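Local coordinates for DUF4847 domain-containing protein (Bacteroides vulgatus, PDB 4ZGF) that is of unknown function but binds calcium ions and belongs to a calycin-clan family related to the lipocalins, at residues F105-F114 against L124-F135; G55-F66 against S69-W79. All coordinates share one frame; numbering follows the deposited sequence. Where two conformers were deposited one is given.

Both contacts reach the same curled antiparallel sheet, of the kind expected in the calycin clan. Each has a buried apolar part (F105, L109, I133 and F135; F56, I58, F60, F66 and W79) and a more exposed turn (126-129; 61-64). Contact 1, nearer the middle with its centre about 7 Å from that of the chain, sets the end of helix 100-111 on strands 121-125 and 132-136. Contact 2, about 11 Å out, is built within the sheet. Contact 1 combines apolar helix-on-sheet packing with a bulged strand pair, whereas contact 2 rests on strand pairing, glycines and aromatic rings. They meet in a shared apolar layer: F105 CE2 lies 3.6 Å from I75 CD1, and L109 packs on I58.

Contact 1 (F105-F114 against L124-F135); sequences FIEALNNAIF and LAPEGKKTYIQF
L124 brings its CB to 3.9 Å from A112 CB, and the small alanine lets the chain leaving the helix settle close to the strand. A water bridges the carbonyls of L124 and, more weakly, A108. At A125 the pairing becomes a classic beta bulge: its O accepts almost straight bonds from both I113 N (2.8 Å) and F114 N (3.0 Å), and its N donates to F114 O. P126 opens a type I turn, closed by the bond from K129 N to P126 O, and its CA makes a CH contact with N111 O. A second water links that same oxygen to E127 N. E127 N also lies 3.6 Å from I113 CG2, while E127 O faces the edge of the F114 ring, in its plane, 3.7 Å from CE2. The methylenes of K129 run obliquely beside this ring, with CG 3.7 Å from F114 CD2; the ammonium is too distant for more than a weak cation-pi attraction.

Beyond the turn, I133 holds CG1 anti to its backbone N (chi1 -178°), which carries CD1 up to F105 CD1, 3.6 Å away, and its CG2 faces A108 CB. F135 then puts CE2 at the edge of the F105 ring, 3.8 Å from CE1, the two side chains crossing at about a right angle. L109 CD1 touches both I133 CG2 and the edge of the F135 ring while covering one face of F105 off-centre. F105 also rests on V13, and I113 pairs with V88 through the backbone. Directional bonds therefore fix the bulged end, on the side of the calcium ligands D82 and D85, while apolar branches and ring edges seat the helix on the sheet.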
loop_
_atom_site.group_PDB
_atom_site.type_symbol
_atom_site.label_atom_id
_atom_site.label_comp_id
_atom_site.label_asym_id
_atom_site.label_seq_id
_atom_site.Cartn_x
_atom_site.Cartn_y
_atom_site.Cartn_z
ATOM N N PHE A 105 7.067 -3.115 -0.008
ATOM C CA PHE A 105 6.035 -2.345 -0.698
ATOM C C PHE A 105 5.815 -2.848 -2.126
ATOM O O PHE A 105 4.678 -3.053 -2.584
ATOM C CB PHE A 105 6.434 -0.871 -0.687
ATOM C CG PHE A 105 5.466 0.029 -1.385
ATOM C CD1 PHE A 105 4.328 0.476 -0.758
ATOM C CD2 PHE A 105 5.662 0.383 -2.730
ATOM C CE1 PHE A 105 3.430 1.339 -1.393
ATOM C CE2 PHE A 105 4.771 1.241 -3.368
ATOM C CZ PHE A 105 3.655 1.714 -2.688
ATOM N N ILE A 106 6.920 -3.021 -2.858
ATOM C CA ILE A 106 6.843 -3.460 -4.245
ATOM C C ILE A 106 6.200 -4.849 -4.336
ATOM O O ILE A 106 5.365 -5.088 -5.211
ATOM C CB ILE A 106 8.262 -3.404 -4.892
ATOM C CG1 ILE A 106 8.709 -1.945 -5.040
ATOM C CG2 ILE A 106 8.284 -4.100 -6.247
ATOM C CD1 ILE A 106 10.229 -1.804 -5.243
ATOM N N GLU A 107 6.544 -5.739 -3.415
ATOM C CA GLU A 107 5.941 -7.056 -3.414
ATOM C C GLU A 107 4.442 -6.978 -3.135
ATOM O O GLU A 107 3.642 -7.645 -3.798
ATOM C CB GLU A 107 6.658 -7.936 -2.395
ATOM C CG GLU A 107 6.213 -9.388 -2.374
ATOM C CD GLU A 107 6.682 -10.277 -3.589
ATOM O OE1 GLU A 107 7.280 -9.858 -4.660
ATOM O OE2 GLU A 107 6.286 -11.455 -3.508
ATOM N N ALA A 108 4.022 -6.152 -2.173
ATOM C CA ALA A 108 2.596 -6.009 -1.900
ATOM C C ALA A 108 1.846 -5.512 -3.123
ATOM O O ALA A 108 0.748 -5.993 -3.431
ATOM C CB ALA A 108 2.361 -5.096 -0.702
ATOM N N LEU A 109 2.414 -4.533 -3.828
ATOM C CA LEU A 109 1.736 -4.023 -5.003
ATOM C C LEU A 109 1.763 -5.026 -6.151
ATOM O O LEU A 109 0.787 -5.142 -6.877
ATOM C CB LEU A 109 2.302 -2.664 -5.446
ATOM C CG LEU A 109 1.536 -1.500 -4.770
ATOM C CD1 LEU A 109 1.618 -1.517 -3.267
ATOM C CD2 LEU A 109 1.926 -0.193 -5.379
ATOM N N ASN A 110 2.885 -5.712 -6.338
ATOM C CA ASN A 110 2.972 -6.716 -7.387
ATOM C C ASN A 110 2.034 -7.893 -7.167
ATOM O O ASN A 110 1.577 -8.473 -8.146
ATOM C CB ASN A 110 4.392 -7.269 -7.505
ATOM C CG ASN A 110 5.210 -6.569 -8.538
ATOM O OD1 ASN A 110 4.699 -6.229 -9.606
ATOM N ND2 ASN A 110 6.483 -6.316 -8.239
ATOM N N ASN A 111 1.760 -8.231 -5.917
ATOM C CA ASN A 111 0.883 -9.368 -5.625
ATOM C C ASN A 111 -0.567 -8.959 -5.491
ATOM O O ASN A 111 -1.443 -9.824 -5.352
ATOM C CB ASN A 111 1.397 -10.124 -4.426
ATOM C CG ASN A 111 2.722 -10.804 -4.690
ATOM O OD1 ASN A 111 3.102 -11.074 -5.844
ATOM N ND2 ASN A 111 3.429 -11.080 -3.624
ATOM N N ALA A 112 -0.855 -7.674 -5.472
ATOM C CA ALA A 112 -2.245 -7.226 -5.305
ATOM C C ALA A 112 -3.106 -7.744 -6.456
ATOM O O ALA A 112 -2.764 -7.576 -7.617
ATOM C CB ALA A 112 -2.305 -5.716 -5.266
ATOM N N ILE A 113 -4.256 -8.296 -6.093
ATOM C CA ILE A 113 -5.239 -8.704 -7.085
ATOM C C ILE A 113 -6.649 -8.269 -6.741
ATOM O O ILE A 113 -7.477 -8.194 -7.641
ATOM C CB ILE A 113 -5.120 -10.170 -7.403
ATOM C CG1 ILE A 113 -5.755 -10.518 -8.732
ATOM C CG2 ILE A 113 -5.609 -10.990 -6.290
ATOM C CD1 ILE A 113 -5.256 -11.863 -9.270
ATOM N N PHE A 114 -6.944 -7.999 -5.462
ATOM C CA PHE A 114 -8.242 -7.528 -5.031
ATOM C C PHE A 114 -8.104 -6.147 -4.402
ATOM O O PHE A 114 -7.089 -5.859 -3.763
ATOM C CB PHE A 114 -8.848 -8.485 -4.001
ATOM C CG PHE A 114 -8.998 -9.888 -4.495
ATOM C CD1 PHE A 114 -9.777 -10.172 -5.603
ATOM C CD2 PHE A 114 -8.306 -10.930 -3.888
ATOM C CE1 PHE A 114 -9.912 -11.461 -6.072
ATOM C CE2 PHE A 114 -8.455 -12.220 -4.367
ATOM C CZ PHE A 114 -9.231 -12.467 -5.444
ATOM N N LEU A 124 -5.407 -2.984 -0.778
ATOM C CA LEU A 124 -5.008 -3.891 -1.847
ATOM C C LEU A 124 -4.541 -5.209 -1.249
ATOM O O LEU A 124 -3.633 -5.206 -0.409
ATOM C CB LEU A 124 -3.859 -3.317 -2.657
ATOM C CG LEU A 124 -4.077 -1.927 -3.275
ATOM C CD1 LEU A 124 -2.824 -1.500 -4.034
ATOM C CD2 LEU A 124 -5.306 -1.872 -4.202
ATOM N N ALA A 125 -5.131 -6.324 -1.683
ATOM C CA ALA A 125 -4.844 -7.658 -1.124
ATOM C C ALA A 125 -4.377 -8.608 -2.211
ATOM O O ALA A 125 -4.873 -8.556 -3.345
ATOM C CB ALA A 125 -6.095 -8.258 -0.475
ATOM N N PRO A 126 -3.525 -9.552 -1.828
ATOM C CA PRO A 126 -3.124 -10.628 -2.746
ATOM C C PRO A 126 -4.174 -11.750 -2.786
ATOM O O PRO A 126 -5.178 -11.722 -2.068
ATOM C CB PRO A 126 -1.813 -11.102 -2.124
ATOM C CG PRO A 126 -2.067 -10.970 -0.650
ATOM C CD PRO A 126 -2.876 -9.710 -0.513
ATOM N N GLU A 127 -3.912 -12.721 -3.654
ATOM C CA GLU A 127 -4.922 -13.757 -3.925
ATOM C C GLU A 127 -5.446 -14.501 -2.705
ATOM O O GLU A 127 -6.613 -14.877 -2.659
ATOM C CB GLU A 127 -4.404 -14.719 -4.985
ATOM C CG GLU A 127 -3.125 -15.483 -4.567
ATOM C CD GLU A 127 -2.630 -16.521 -5.583
ATOM O OE1 GLU A 127 -3.218 -16.577 -6.672
ATOM O OE2 GLU A 127 -1.591 -17.217 -5.327
ATOM N N GLY A 128 -4.605 -14.730 -1.736
ATOM C CA GLY A 128 -5.048 -15.440 -0.495
ATOM C C GLY A 128 -5.797 -14.589 0.508
ATOM O O GLY A 128 -6.349 -15.108 1.486
ATOM N N LYS A 129 -5.806 -13.265 0.326
ATOM C CA LYS A 129 -6.563 -12.352 1.172
ATOM C C LYS A 129 -6.161 -12.393 2.637
ATOM O O LYS A 129 -6.953 -11.988 3.489
ATOM C CB LYS A 129 -8.072 -12.500 0.949
ATOM C CG LYS A 129 -8.510 -12.256 -0.475
ATOM C CD LYS A 129 -9.973 -12.633 -0.733
ATOM C CE LYS A 129 -10.342 -14.111 -0.561
ATOM N NZ LYS A 129 -11.822 -14.249 -0.842
ATOM N N LYS A 130 -4.930 -12.803 2.942
ATOM C CA LYS A 130 -4.489 -12.883 4.338
ATOM C C LYS A 130 -3.853 -11.598 4.827
ATOM O O LYS A 130 -3.650 -11.424 6.031
ATOM C CB LYS A 130 -3.447 -13.987 4.519
ATOM C CG LYS A 130 -3.922 -15.384 4.189
ATOM C CD LYS A 130 -2.981 -16.399 4.791
ATOM C CE LYS A 130 -3.213 -17.775 4.229
ATOM N NZ LYS A 130 -4.565 -18.285 4.600
ATOM N N THR A 131 -3.470 -10.738 3.893
ATOM C CA THR A 131 -2.785 -9.479 4.175
ATOM C C THR A 131 -3.374 -8.440 3.259
ATOM O O THR A 131 -4.011 -8.742 2.261
ATOM C CB THR A 131 -1.265 -9.607 3.962
ATOM O OG1 THR A 131 -1.023 -9.952 2.591
ATOM C CG2 THR A 131 -0.614 -10.636 4.876
ATOM N N TYR A 132 -3.074 -7.174 3.571
ATOM C CA TYR A 132 -3.328 -6.090 2.616
ATOM C C TYR A 132 -2.439 -4.921 2.970
ATOM O O TYR A 132 -1.935 -4.813 4.082
ATOM C CB TYR A 132 -4.803 -5.674 2.569
ATOM C CG TYR A 132 -5.445 -5.272 3.873
ATOM C CD1 TYR A 132 -5.408 -3.963 4.342
ATOM C CD2 TYR A 132 -6.121 -6.206 4.641
ATOM C CE1 TYR A 132 -6.022 -3.595 5.527
ATOM C CE2 TYR A 132 -6.706 -5.864 5.848
ATOM C CZ TYR A 132 -6.674 -4.556 6.294
ATOM O OH TYR A 132 -7.290 -4.263 7.484
ATOM N N ILE A 133 -2.281 -4.016 2.002
ATOM C CA ILE A 133 -1.686 -2.695 2.267
ATOM C C ILE A 133 -2.841 -1.707 2.209
ATOM O O ILE A 133 -3.732 -1.796 1.352
ATOM C CB ILE A 133 -0.537 -2.385 1.304
ATOM C CG1 ILE A 133 0.096 -1.038 1.643
ATOM C CG2 ILE A 133 -0.937 -2.515 -0.158
ATOM C CD1 ILE A 133 1.402 -0.782 0.896
ATOM N N GLN A 134 -2.809 -0.727 3.123
ATOM C CA GLN A 134 -3.827 0.315 3.187
ATOM C C GLN A 134 -3.198 1.675 2.941
ATOM O O GLN A 134 -2.130 1.989 3.504
ATOM C CB GLN A 134 -4.563 0.295 4.532
ATOM C CG GLN A 134 -5.745 1.268 4.594
ATOM C CD GLN A 134 -6.614 1.170 5.839
ATOM O OE1 GLN A 134 -6.129 1.168 6.974
ATOM N NE2 GLN A 134 -7.915 1.134 5.628
ATOM N N PHE A 135 -3.900 2.475 2.147
ATOM C CA PHE A 135 -3.517 3.858 1.854
ATOM C C PHE A 135 -4.636 4.820 2.269
ATOM O O PHE A 135 -5.802 4.441 2.359
ATOM C CB PHE A 135 -3.349 4.055 0.338
ATOM C CG PHE A 135 -2.317 3.181 -0.322
ATOM C CD1 PHE A 135 -2.633 1.917 -0.768
ATOM C CD2 PHE A 135 -1.025 3.648 -0.563
ATOM C CE1 PHE A 135 -1.667 1.149 -1.429
ATOM C CE2 PHE A 135 -0.091 2.878 -1.217
ATOM C CZ PHE A 135 -0.424 1.652 -1.659
HETATM O O HOH W 1 -1.118 -6.452 -0.705
HETATM O O HOH W 2 -1.566 -12.523 -5.405
#

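Contact 2 (G55-F66 against S69-W79); sequences GFNITFKADGTF and SIQNGTIEGTW
Across the meander of strands 57-60, 65-70 and 73-82, N57 pairs with S69 and F66 with G77 as antiparallel hydrogen-bonded pairs, and T65 with T78 as a non-hydrogen-bonded one. F66 has CG between its backbone N and carbonyl carbon (chi1 73°), which folds the ring over the next strand: G77 N sits 3.5 Å above the ring plane, over its centre. A CB on G77 would run into F66 CE2, so a glycine suits this place, and its CA makes CH-pi contact with the ring face. G64, with its positive phi, ends the type I turn that begins at K61, and its O accepts from W79 N at 2.9 Å. D63 OD1 steadies this turn by taking both T65 N, in an Asx turn, and T65 OG1 (2.7 Å).

W79 tucks its indole against the same turn. NE1 donates to K61 O at 3.0 Å, nearly in the ring plane, and more weakly to T65 O; G64 N reaches K61 O from the opposite face of that carbonyl. Over one indole face comes the edge of F60, its CD1 3.6 Å from W79 CG and the ring planes at 70°. A leucine here, with no N-H and no flat face, would probably leave K61 O with G64 N alone of its two donors and F60 without the surface its edge meets. At the other end I70 CB sits over one face of the F56 ring, and Q71 CG lies at the ring edge, 3.8 Å from CE1.

Strand 11-21 continues the sheet beyond 57-60, bonding to F56 and I58 through the backbone and touching F60 too. Helix 100-111 meets F56 and I70 through N102, F92 of strand 87-92 turns edge-to-face with F66, and F6 packs beside W79 and F60.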
loop_
_atom_site.group_PDB
_atom_site.type_symbol
_atom_site.label_atom_id
_atom_site.label_comp_id
_atom_site.label_asym_id
_atom_site.label_seq_id
_atom_site.Cartn_x
_atom_site.Cartn_y
_atom_site.Cartn_z
ATOM N N GLY A 55 6.430 7.931 4.193
ATOM C CA GLY A 55 6.889 8.643 3.014
ATOM C C GLY A 55 6.534 7.986 1.694
ATOM O O GLY A 55 6.821 8.560 0.635
ATOM N N PHE A 56 5.937 6.802 1.718
ATOM C CA PHE A 56 5.625 6.070 0.487
ATOM C C PHE A 56 4.262 6.503 -0.039
ATOM O O PHE A 56 3.267 6.511 0.689
ATOM C CB PHE A 56 5.604 4.557 0.734
ATOM C CG PHE A 56 6.919 3.919 1.093
ATOM C CD1 PHE A 56 8.088 4.622 1.276
ATOM C CD2 PHE A 56 6.977 2.536 1.228
ATOM C CE1 PHE A 56 9.265 3.975 1.604
ATOM C CE2 PHE A 56 8.160 1.901 1.522
ATOM C CZ PHE A 56 9.322 2.613 1.697
ATOM N N ASN A 57 4.214 6.848 -1.329
ATOM C CA ASN A 57 2.958 7.271 -1.932
ATOM C C ASN A 57 2.935 6.866 -3.411
ATOM O O ASN A 57 3.977 6.595 -4.025
ATOM C CB ASN A 57 2.706 8.777 -1.697
ATOM C CG ASN A 57 3.775 9.669 -2.261
ATOM O OD1 ASN A 57 3.766 9.989 -3.438
ATOM N ND2 ASN A 57 4.724 10.047 -1.453
ATOM N N ILE A 58 1.723 6.826 -3.942
ATOM C CA ILE A 58 1.482 6.429 -5.318
ATOM C C ILE A 58 0.303 7.216 -5.855
ATOM O O ILE A 58 -0.658 7.476 -5.142
ATOM C CB ILE A 58 1.257 4.875 -5.404
ATOM C CG1 ILE A 58 1.186 4.376 -6.860
ATOM C CG2 ILE A 58 0.057 4.435 -4.592
ATOM C CD1 ILE A 58 1.318 2.870 -6.972
ATOM N N THR A 59 0.382 7.580 -7.141
ATOM C CA THR A 59 -0.677 8.294 -7.821
ATOM C C THR A 59 -1.010 7.533 -9.109
ATOM O O THR A 59 -0.178 7.416 -10.008
ATOM C CB THR A 59 -0.264 9.738 -8.125
ATOM O OG1 THR A 59 0.081 10.390 -6.894
ATOM C CG2 THR A 59 -1.372 10.504 -8.790
ATOM N N PHE A 60 -2.241 7.018 -9.152
ATOM C CA PHE A 60 -2.746 6.349 -10.340
ATOM C C PHE A 60 -3.428 7.390 -11.235
ATOM O O PHE A 60 -4.263 8.156 -10.783
ATOM C CB PHE A 60 -3.795 5.302 -9.931
ATOM C CG PHE A 60 -3.280 4.217 -9.002
ATOM C CD1 PHE A 60 -2.633 3.092 -9.508
ATOM C CD2 PHE A 60 -3.462 4.302 -7.634
ATOM C CE1 PHE A 60 -2.149 2.116 -8.640
ATOM C CE2 PHE A 60 -2.990 3.331 -6.781
ATOM C CZ PHE A 60 -2.347 2.229 -7.273
ATOM N N LYS A 61 -3.077 7.378 -12.516
ATOM C CA LYS A 61 -3.730 8.221 -13.516
ATOM C C LYS A 61 -4.756 7.436 -14.293
ATOM O O LYS A 61 -4.587 6.247 -14.521
ATOM C CB LYS A 61 -2.698 8.848 -14.448
ATOM C CG LYS A 61 -1.882 9.935 -13.820
ATOM C CD LYS A 61 -1.089 10.710 -14.862
ATOM C CE LYS A 61 -0.291 11.824 -14.217
ATOM N NZ LYS A 61 0.365 12.745 -15.177
ATOM N N ALA A 62 -5.794 8.142 -14.763
ATOM C CA ALA A 62 -6.867 7.505 -15.517
ATOM C C ALA A 62 -6.409 6.954 -16.866
ATOM O O ALA A 62 -7.120 6.142 -17.470
ATOM C CB ALA A 62 -8.038 8.455 -15.696
ATOM N N ASP A 63 -5.224 7.355 -17.335
ATOM C CA ASP A 63 -4.651 6.786 -18.556
ATOM C C ASP A 63 -4.039 5.392 -18.370
ATOM O O ASP A 63 -3.443 4.873 -19.299
ATOM C CB ASP A 63 -3.658 7.750 -19.217
ATOM C CG ASP A 63 -2.387 7.965 -18.439
ATOM O OD1 ASP A 63 -2.205 7.337 -17.383
ATOM O OD2 ASP A 63 -1.556 8.797 -18.927
ATOM N N GLY A 64 -4.143 4.816 -17.169
ATOM C CA GLY A 64 -3.592 3.493 -16.921
ATOM C C GLY A 64 -2.119 3.465 -16.553
ATOM O O GLY A 64 -1.533 2.397 -16.519
ATOM N N THR A 65 -1.547 4.625 -16.250
ATOM C CA THR A 65 -0.182 4.713 -15.744
ATOM C C THR A 65 -0.194 5.098 -14.281
ATOM O O THR A 65 -1.169 5.632 -13.767
ATOM C CB THR A 65 0.682 5.708 -16.542
ATOM O OG1 THR A 65 0.231 7.048 -16.315
ATOM C CG2 THR A 65 0.676 5.379 -18.040
ATOM N N PHE A 66 0.914 4.833 -13.609
ATOM C CA PHE A 66 1.134 5.369 -12.250
ATOM C C PHE A 66 2.574 5.794 -12.093
ATOM O O PHE A 66 3.495 5.332 -12.787
ATOM C CB PHE A 66 0.760 4.341 -11.160
ATOM C CG PHE A 66 1.731 3.192 -10.999
ATOM C CD1 PHE A 66 2.865 3.298 -10.206
ATOM C CD2 PHE A 66 1.516 1.991 -11.644
ATOM C CE1 PHE A 66 3.751 2.246 -10.073
ATOM C CE2 PHE A 66 2.401 0.913 -11.508
ATOM C CZ PHE A 66 3.516 1.056 -10.721
ATOM N N SER A 69 6.532 7.337 -5.058
ATOM C CA SER A 69 7.785 7.693 -4.404
ATOM C C SER A 69 8.008 6.796 -3.209
ATOM O O SER A 69 7.129 6.699 -2.355
ATOM C CB SER A 69 7.711 9.143 -3.971
ATOM O OG SER A 69 8.957 9.569 -3.458
ATOM N N ILE A 70 9.175 6.141 -3.171
ATOM C CA ILE A 70 9.570 5.292 -2.047
ATOM C C ILE A 70 11.041 5.605 -1.716
ATOM O O ILE A 70 11.556 6.651 -2.135
ATOM C CB ILE A 70 9.267 3.796 -2.308
ATOM C CG1 ILE A 70 10.093 3.234 -3.481
ATOM C CG2 ILE A 70 7.779 3.562 -2.566
ATOM C CD1 ILE A 70 9.852 1.750 -3.749
ATOM N N GLN A 71 11.739 4.784 -0.936
ATOM C CA GLN A 71 13.102 5.149 -0.619
ATOM C C GLN A 71 13.916 5.205 -1.909
ATOM O O GLN A 71 13.756 4.384 -2.812
ATOM C CB GLN A 71 13.730 4.171 0.371
ATOM C CG GLN A 71 13.061 4.191 1.729
ATOM C CD GLN A 71 13.640 3.181 2.706
ATOM O OE1 GLN A 71 13.299 1.962 2.640
ATOM N NE2 GLN A 71 14.457 3.615 3.625
ATOM N N ASN A 72 14.805 6.200 -1.987
ATOM C CA ASN A 72 15.722 6.369 -3.125
ATOM C C ASN A 72 15.136 6.858 -4.425
ATOM O O ASN A 72 15.888 7.075 -5.374
ATOM C CB ASN A 72 16.567 5.128 -3.419
ATOM C CG ASN A 72 17.473 4.762 -2.304
ATOM O OD1 ASN A 72 18.104 5.658 -1.699
ATOM N ND2 ASN A 72 17.562 3.489 -2.006
ATOM N N GLY A 73 13.864 7.044 -4.514
ATOM C CA GLY A 73 13.335 7.577 -5.768
ATOM C C GLY A 73 11.964 7.049 -6.145
ATOM O O GLY A 73 11.180 6.467 -5.381
ATOM N N THR A 74 11.695 7.207 -7.409
ATOM C CA THR A 74 10.376 6.947 -7.913
ATOM C C THR A 74 10.183 5.522 -8.396
ATOM O O THR A 74 11.090 4.838 -8.873
ATOM C CB THR A 74 9.998 7.880 -9.033
ATOM O OG1 THR A 74 10.903 7.688 -10.110
ATOM C CG2 THR A 74 10.003 9.313 -8.557
ATOM N N ILE A 75 8.902 5.138 -8.307
ATOM C CA ILE A 75 8.371 3.958 -8.995
ATOM C C ILE A 75 7.524 4.446 -10.149
ATOM O O ILE A 75 6.916 5.515 -10.087
ATOM C CB ILE A 75 7.571 3.051 -8.048
ATOM C CG1 ILE A 75 6.486 3.816 -7.306
ATOM C CG2 ILE A 75 8.503 2.349 -7.103
ATOM C CD1 ILE A 75 5.535 2.975 -6.471
ATOM N N GLU A 76 7.451 3.637 -11.212
ATOM C CA GLU A 76 6.586 3.912 -12.334
ATOM C C GLU A 76 6.041 2.599 -12.863
ATOM O O GLU A 76 6.690 1.561 -12.744
ATOM C CB GLU A 76 7.348 4.591 -13.506
ATOM C CG GLU A 76 8.027 5.896 -13.124
ATOM C CD GLU A 76 8.812 6.523 -14.231
ATOM O OE1 GLU A 76 9.094 5.870 -15.234
ATOM O OE2 GLU A 76 9.210 7.685 -14.089
ATOM N N GLY A 77 4.893 2.677 -13.539
ATOM C CA GLY A 77 4.355 1.505 -14.213
ATOM C C GLY A 77 2.977 1.756 -14.748
ATOM O O GLY A 77 2.576 2.881 -15.011
ATOM N N THR A 78 2.269 0.645 -14.948
ATOM C CA THR A 78 0.926 0.672 -15.472
ATOM C C THR A 78 -0.002 -0.103 -14.536
ATOM O O THR A 78 0.456 -0.878 -13.688
ATOM C CB THR A 78 0.861 0.112 -16.909
ATOM O OG1 THR A 78 1.202 -1.268 -16.849
ATOM C CG2 THR A 78 1.850 0.839 -17.815
ATOM N N TRP A 79 -1.298 0.118 -14.718
ATOM C CA TRP A 79 -2.286 -0.548 -13.902
ATOM C C TRP A 79 -3.567 -0.678 -14.648
ATOM O O TRP A 79 -3.930 0.141 -15.499
ATOM C CB TRP A 79 -2.515 0.224 -12.569
ATOM C CG TRP A 79 -3.191 1.538 -12.752
ATOM C CD1 TRP A 79 -2.622 2.694 -13.201
ATOM C CD2 TRP A 79 -4.605 1.810 -12.624
ATOM N NE1 TRP A 79 -3.592 3.676 -13.341
ATOM C CE2 TRP A 79 -4.808 3.157 -12.997
ATOM C CE3 TRP A 79 -5.702 1.058 -12.202
ATOM C CZ2 TRP A 79 -6.069 3.750 -12.977
ATOM C CZ3 TRP A 79 -6.957 1.659 -12.193
ATOM C CH2 TRP A 79 -7.127 2.986 -12.583
HETATM O O HOH W 3 9.067 8.992 -0.701
#